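Local coordinates for protein enoyl-CoA hydratase/isomerase (PDB 3QXZ) that probably catalyses the hydration or double-bond isomerisation of enoyl-CoA thioesters, as a trimeric member of the crotonase family, at residues 249-252 / 253-257. Residues are numbered along the deposited sequence; the frame is centred on the assembly and turned at random.
Sequences GPRA and FIDGR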
loop_
_atom_site.group_PDB
_atom_site.type_symbol
_atom_site.label_atom_id
_atom_site.label_comp_id
_atom_site.label_asym_id
_atom_site.label_seq_id
_atom_site.Cartn_x
_atom_site.Cartn_y
_atom_site.Cartn_z
ATOM N N GLY A 249 -8.213 -30.305 -9.301
ATOM C CA GLY A 249 -8.128 -29.064 -10.062
ATOM C C GLY A 249 -7.493 -29.250 -11.436
ATOM O O GLY A 249 -8.106 -28.906 -12.463
ATOM N N PRO A 250 -6.246 -29.760 -11.475
ATOM C CA PRO A 250 -5.619 -30.037 -12.780
ATOM C C PRO A 250 -6.361 -31.100 -13.592
ATOM O O PRO A 250 -6.504 -30.929 -14.810
ATOM C CB PRO A 250 -4.210 -30.520 -12.406
ATOM C CG PRO A 250 -3.959 -29.861 -11.019
ATOM C CD PRO A 250 -5.311 -29.977 -10.357
ATOM N N ARG A 251 -6.839 -32.152 -12.942
ATOM C CA ARG A 251 -7.544 -33.218 -13.692
ATOM C C ARG A 251 -8.785 -32.668 -14.399
ATOM O O ARG A 251 -9.016 -32.973 -15.573
ATOM C CB ARG A 251 -7.939 -34.353 -12.769
ATOM C CG ARG A 251 -8.717 -35.467 -13.456
ATOM C CD ARG A 251 -9.095 -36.544 -12.466
ATOM N NE ARG A 251 -7.953 -36.830 -11.615
ATOM C CZ ARG A 251 -7.906 -36.568 -10.314
ATOM N NH1 ARG A 251 -6.804 -36.844 -9.639
ATOM N NH2 ARG A 251 -8.963 -36.051 -9.689
ATOM N N ALA A 252 -9.582 -31.865 -13.699
ATOM C CA ALA A 252 -10.786 -31.306 -14.286
ATOM C C ALA A 252 -10.448 -30.351 -15.413
ATOM O O ALA A 252 -11.073 -30.390 -16.481
ATOM C CB ALA A 252 -11.651 -30.641 -13.222
ATOM N N PHE A 253 -9.401 -29.553 -15.218
ATOM C CA PHE A 253 -8.942 -28.627 -16.260
ATOM C C PHE A 253 -8.532 -29.362 -17.548
ATOM O O PHE A 253 -8.974 -28.987 -18.637
ATOM C CB PHE A 253 -7.782 -27.791 -15.698
ATOM C CG PHE A 253 -7.208 -26.799 -16.666
ATOM C CD1 PHE A 253 -7.744 -25.517 -16.767
ATOM C CD2 PHE A 253 -6.127 -27.142 -17.467
ATOM C CE1 PHE A 253 -7.199 -24.585 -17.668
ATOM C CE2 PHE A 253 -5.573 -26.218 -18.363
ATOM C CZ PHE A 253 -6.114 -24.942 -18.455
ATOM N N ILE A 254 -7.722 -30.404 -17.396
ATOM C CA ILE A 254 -7.275 -31.246 -18.521
ATOM C C ILE A 254 -8.450 -31.974 -19.208
ATOM O O ILE A 254 -8.456 -32.116 -20.439
ATOM C CB ILE A 254 -6.175 -32.230 -18.052
ATOM C CG1 ILE A 254 -4.900 -31.467 -17.645
ATOM C CG2 ILE A 254 -5.857 -33.286 -19.119
ATOM C CD1 ILE A 254 -4.279 -30.647 -18.755
ATOM N N ASP A 255 -9.446 -32.382 -18.416
ATOM C CA ASP A 255 -10.632 -33.078 -18.946
ATOM C C ASP A 255 -11.624 -32.127 -19.593
ATOM O O ASP A 255 -12.536 -32.584 -20.281
ATOM C CB ASP A 255 -11.368 -33.832 -17.832
ATOM C CG ASP A 255 -10.706 -35.144 -17.455
ATOM O OD1 ASP A 255 -9.755 -35.588 -18.139
ATOM O OD2 ASP A 255 -11.160 -35.730 -16.446
ATOM N N GLY A 256 -11.465 -30.826 -19.372
ATOM C CA GLY A 256 -12.420 -29.812 -19.832
ATOM C C GLY A 256 -13.779 -29.853 -19.141
ATOM O O GLY A 256 -14.828 -29.677 -19.792
ATOM N N ARG A 257 -13.777 -30.072 -17.827
ATOM C CA ARG A 257 -15.018 -30.229 -17.053
ATOM C C ARG A 257 -14.923 -29.414 -15.758
ATOM O O ARG A 257 -13.813 -29.083 -15.323
ATOM C CB ARG A 257 -15.261 -31.710 -16.743
ATOM C CG ARG A 257 -14.202 -32.339 -15.837
ATOM C CD ARG A 257 -14.398 -33.834 -15.600
ATOM N NE ARG A 257 -13.232 -34.382 -14.911
ATOM C CZ ARG A 257 -13.023 -34.276 -13.599
ATOM N NH1 ARG A 257 -13.905 -33.664 -12.831
ATOM N NH2 ARG A 257 -11.922 -34.777 -13.059
#
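Arg-257 folds back over the last turn of helix 245-255 and lays one face of its guanidinium on Ala-252, whose CA sits 3.7 Å above the plane, over its centre. At the edge of the same group Arg-257 NH2 comes within 3.3 Å of Arg-251 CG, with CD of that arginine in plane. On the NE side lies Asp-255: Arg-257 NE donates a nearly straight hydrogen bond (2.9 Å, 176°), part of a salt bridge, to the anti lone pair of Asp-255 OD2, which lies in the guanidinium plane. Just before the segment, Glu-248 bridges both arginines, OE2 taking Arg-257 NH1 and OE1 taking Arg-251 NH2. The reach back depends on chi1 of Arg-257 (65°), which sets CG between backbone N and carbonyl carbon, while the chain runs extended from CG to NE.

The backbone puts these groups in place. Gly-256, at positive phi, ends the helix in a Schellman motif, whose 6→1 bond runs from Arg-257 N to Ala-252 O at 3.0 Å and brings Arg-257 back over the last turn. Alongside it Asp-255 N bonds to Arg-251 O (2.9 Å), and Ile-254 N to Pro-250 O.

Farther out, another side of the helix meets the second subunit, where Phe-253 packs edge-to-face on Phe-138 of that subunit and Pro-250 rests on its Ala-73.

Carboxylates at NE (Asp-255) and NH1 (Glu-248) probably fix the rotation of the Arg-257 guanidinium. The shared glutamate probably offsets the like charges of the two nearly coplanar guanidinium groups, whose Arg-251 NH2 and Arg-257 NH2 stand 4.7 Å apart. Salt bridges thus join Arg-257 to the helix, alongside the Schellman backbone bonds.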